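Probable quinone reductase Qor (NADPH:quinone reductase) (Zeta-crystallin homolog protein) (Mycobacterium tuberculosis, PDB 4RVS) probably binds NADPH and passes its electrons to quinones, as a zeta-crystallin-like member of the medium-chain dehydrogenase/reductase superfamily. Local coordinates at residues 5-10 and 54-59. Sequence-based numbering, arbitrary orientation.
Sequences IEVTET and RELPFV
Val7 and Phe58 face each other as an antiparallel hydrogen-bonded pair, and each backbone N-H donates to the other residue's carbonyl oxygen. Val7 N donates to Phe58 O over 2.8 Å, almost straight (176° at the hydrogen), while Phe58 N returns a 3.0 Å bond to Val7 O, more bent at 157°. On the same face of the sheet the two side chains run alongside each other: the Val7 branch point sits over one face of the Phe58 ring, CB 4.0 Å from the ring centroid in a CH-pi contact, displaced toward the CZ side. A chi1 of 63° puts Phe58 CG between its backbone N and carbonyl carbon, which carries the ring alongside Val7, whose CG1 and CG2 splay over its outer carbons.

One step along is the non-hydrogen-bonded pair Glu6 and Val59, where weaker CA-H...O contacts supplement the ladder, from Val59 CA to Ile5 O and from Glu6 CA to Phe58 O. The ladder exemplifies a very short strand added at a sheet edge: 58-59 is an outermost strand of three, with 2-7 in the middle and 17-21 on the other side, in the GroES-like half of the medium-chain dehydrogenase/reductase fold. Past the ladder, Pro57, entered through a cis peptide bond, adds a CA-H...O contact (Pro57 CA to Val7 O, 3.2 Å) to the oxygen that already accepts Phe58 N, and the flank of its ring lies beside Thr8 OG1. Leu56 CD2 reaches Thr10 CG2 at 4.1 Å, the two side chains crossing nearly at right angles.

Behind the Phe58 ring, on the face opposite Val7, Arg54 CD stands 3.5 Å above the plane over its centre, so the ring is sandwiched between the two. The guanidinium, with Phe58 CD1 over one face toward its rim, also makes a cation-pi contact with Phe47 of helix 42-49, which carries Tyr46, an NADPH contact when cofactor is bound; this chain has none.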
ATOM      1  N   ILE A   5      18.488  14.602 -35.496  1.00 11.10           N
ATOM      2  CA  ILE A   5      17.331  15.495 -35.515  1.00 11.37           C
ATOM      3  C   ILE A   5      17.495  16.425 -34.331  1.00 11.48           C
ATOM      4  O   ILE A   5      17.466  15.976 -33.172  1.00 10.80           O
ATOM      5  CB  ILE A   5      15.997  14.716 -35.368  1.00 10.28           C
ATOM      6  CG1 ILE A   5      15.814  13.711 -36.507  1.00 11.10           C
ATOM      7  CG2 ILE A   5      14.807  15.679 -35.292  1.00 11.37           C
ATOM      8  CD1 ILE A   5      15.814  14.345 -37.908  1.00 16.28           C
ATOM      9  N   GLU A   6      17.701  17.713 -34.604  1.00 11.04           N
ATOM     10  CA  GLU A   6      18.047  18.663 -33.544  1.00 11.55           C
ATOM     11  C   GLU A   6      16.972  19.727 -33.395  1.00 12.74           C
ATOM     12  O   GLU A   6      16.431  20.217 -34.388  1.00 12.20           O
ATOM     13  CB  GLU A   6      19.402  19.318 -33.848  1.00 10.95           C
ATOM     14  CG  GLU A   6      19.971  20.190 -32.717  1.00 12.97           C
ATOM     15  CD  GLU A   6      21.400  20.628 -33.014  1.00 13.27           C
ATOM     16  OE1 GLU A   6      21.623  21.130 -34.133  1.00 11.09           O
ATOM     17  OE2 GLU A   6      22.286  20.455 -32.144  1.00 11.89           O
ATOM     18  N   VAL A   7      16.669  20.074 -32.148  1.00  9.48           N
ATOM     19  CA  VAL A   7      15.699  21.112 -31.826  1.00 12.41           C
ATOM     20  C   VAL A   7      16.449  22.294 -31.237  1.00 14.13           C
ATOM     21  O   VAL A   7      17.108  22.164 -30.206  1.00 14.11           O
ATOM     22  CB  VAL A   7      14.677  20.606 -30.800  1.00 11.72           C
ATOM     23  CG1 VAL A   7      13.746  21.730 -30.369  1.00 11.96           C
ATOM     24  CG2 VAL A   7      13.869  19.467 -31.392  1.00 12.43           C
ATOM     25  N   THR A   8      16.368  23.441 -31.904  1.00 13.86           N
ATOM     26  CA  THR A   8      17.033  24.652 -31.425  1.00 11.67           C
ATOM     27  C   THR A   8      16.009  25.619 -30.829  1.00 13.73           C
ATOM     28  O   THR A   8      16.342  26.433 -29.959  1.00 13.19           O
ATOM     29  CB  THR A   8      17.844  25.305 -32.558  1.00 17.21           C
ATOM     30  OG1 THR A   8      18.871  24.391 -32.960  1.00 14.28           O
ATOM     31  CG2 THR A   8      18.494  26.624 -32.111  1.00 12.24           C
ATOM     32  N   GLU A   9      14.764  25.504 -31.288  1.00 12.62           N
ATOM     33  CA  GLU A   9      13.640  26.231 -30.706  1.00 11.63           C
ATOM     34  C   GLU A   9      12.487  25.256 -30.493  1.00 13.48           C
ATOM     35  O   GLU A   9      12.270  24.358 -31.308  1.00 11.72           O
ATOM     36  CB  GLU A   9      13.204  27.391 -31.619  1.00 13.57           C
ATOM     37  CG  GLU A   9      12.932  26.982 -33.063  1.00 12.23           C
ATOM     38  CD  GLU A   9      14.119  27.240 -33.957  1.00 16.50           C
ATOM     39  OE1 GLU A   9      14.352  26.448 -34.895  1.00 16.42           O
ATOM     40  OE2 GLU A   9      14.814  28.247 -33.714  1.00 11.70           O
ATOM     41  N   THR A  10      11.753  25.407 -29.393  1.00 11.50           N
ATOM     42  CA  THR A  10      10.593  24.546 -29.161  1.00 11.20           C
ATOM     43  C   THR A  10       9.401  25.001 -30.011  1.00 14.53           C
ATOM     44  O   THR A  10       9.359  26.145 -30.479  1.00 15.35           O
ATOM     45  CB  THR A  10      10.175  24.533 -27.680  1.00 12.11           C
ATOM     46  OG1 THR A  10       9.866  25.867 -27.266  1.00 12.94           O
ATOM     47  CG2 THR A  10      11.303  23.976 -26.801  1.00 13.59           C
ATOM     48  N   ARG A  54      13.822  21.760 -21.281  1.00 16.64           N
ATOM     49  CA  ARG A  54      15.186  21.260 -21.211  1.00 14.66           C
ATOM     50  C   ARG A  54      16.108  22.217 -21.948  1.00 16.67           C
ATOM     51  O   ARG A  54      15.650  23.079 -22.704  1.00 12.07           O
ATOM     52  CB  ARG A  54      15.310  19.838 -21.778  1.00 15.40           C
ATOM     53  CG  ARG A  54      15.152  19.748 -23.291  1.00 16.17           C
ATOM     54  CD  ARG A  54      15.139  18.289 -23.768  1.00 15.11           C
ATOM     55  NE  ARG A  54      16.469  17.693 -23.823  1.00 14.23           N
ATOM     56  CZ  ARG A  54      16.707  16.439 -24.200  1.00 18.65           C
ATOM     57  NH1 ARG A  54      15.701  15.643 -24.531  1.00 21.12           N
ATOM     58  NH2 ARG A  54      17.949  15.979 -24.243  1.00 17.87           N
ATOM     59  N   GLU A  55      17.406  22.070 -21.711  1.00 12.51           N
ATOM     60  CA  GLU A  55      18.409  22.928 -22.337  1.00 11.94           C
ATOM     61  C   GLU A  55      18.345  22.817 -23.864  1.00 13.92           C
ATOM     62  O   GLU A  55      18.331  21.714 -24.413  1.00 13.66           O
ATOM     63  CB  GLU A  55      19.795  22.514 -21.846  1.00 12.39           C
ATOM     64  CG  GLU A  55      20.936  23.304 -22.438  1.00 11.93           C
ATOM     65  CD  GLU A  55      21.052  24.694 -21.845  1.00 17.96           C
ATOM     66  OE1 GLU A  55      21.565  25.592 -22.542  1.00 11.81           O
ATOM     67  OE2 GLU A  55      20.672  24.877 -20.666  1.00 15.31           O
ATOM     68  N   LEU A  56      18.290  23.968 -24.531  1.00 14.94           N
ATOM     69  CA  LEU A  56      18.329  24.056 -25.989  1.00 11.42           C
ATOM     70  C   LEU A  56      19.731  24.470 -26.421  1.00 12.68           C
ATOM     71  O   LEU A  56      20.399  25.196 -25.717  1.00  9.57           O
ATOM     72  CB  LEU A  56      17.349  25.130 -26.467  1.00 10.64           C
ATOM     73  CG  LEU A  56      15.884  24.906 -26.102  1.00 13.70           C
ATOM     74  CD1 LEU A  56      15.060  26.158 -26.358  1.00 13.42           C
ATOM     75  CD2 LEU A  56      15.368  23.776 -26.935  1.00 17.27           C
ATOM     76  N   PRO A  57      20.199  24.003 -27.580  1.00 10.21           N
ATOM     77  CA  PRO A  57      19.624  23.010 -28.481  1.00 13.26           C
ATOM     78  C   PRO A  57      19.781  21.631 -27.874  1.00 11.86           C
ATOM     79  O   PRO A  57      20.606  21.433 -26.971  1.00 12.10           O
ATOM     80  CB  PRO A  57      20.531  23.098 -29.710  1.00 13.37           C
ATOM     81  CG  PRO A  57      21.244  24.426 -29.584  1.00 15.04           C
ATOM     82  CD  PRO A  57      21.437  24.583 -28.128  1.00 11.87           C
ATOM     83  N   PHE A  58      18.990  20.684 -28.355  1.00 11.06           N
ATOM     84  CA  PHE A  58      19.173  19.295 -27.961  1.00 12.85           C
ATOM     85  C   PHE A  58      18.835  18.418 -29.150  1.00 11.45           C
ATOM     86  O   PHE A  58      18.077  18.820 -30.030  1.00 12.06           O
ATOM     87  CB  PHE A  58      18.321  18.933 -26.731  1.00 12.78           C
ATOM     88  CG  PHE A  58      16.817  19.048 -26.952  1.00 15.00           C
ATOM     89  CD1 PHE A  58      16.070  17.952 -27.387  1.00 14.95           C
ATOM     90  CD2 PHE A  58      16.156  20.245 -26.695  1.00 13.22           C
ATOM     91  CE1 PHE A  58      14.689  18.058 -27.580  1.00 14.18           C
ATOM     92  CE2 PHE A  58      14.787  20.365 -26.883  1.00 15.63           C
ATOM     93  CZ  PHE A  58      14.046  19.275 -27.323  1.00 11.64           C
ATOM     94  N   VAL A  59      19.431  17.233 -29.193  1.00 12.13           N
ATOM     95  CA  VAL A  59      19.002  16.219 -30.138  1.00 11.22           C
ATOM     96  C   VAL A  59      17.893  15.459 -29.425  1.00 11.09           C
ATOM     97  O   VAL A  59      18.064  15.038 -28.280  1.00 12.35           O
ATOM     98  CB  VAL A  59      20.173  15.301 -30.551  1.00 12.63           C
ATOM     99  CG1 VAL A  59      19.663  14.106 -31.371  1.00  9.26           C
ATOM    100  CG2 VAL A  59      21.204  16.106 -31.353  1.00 11.44           C
TER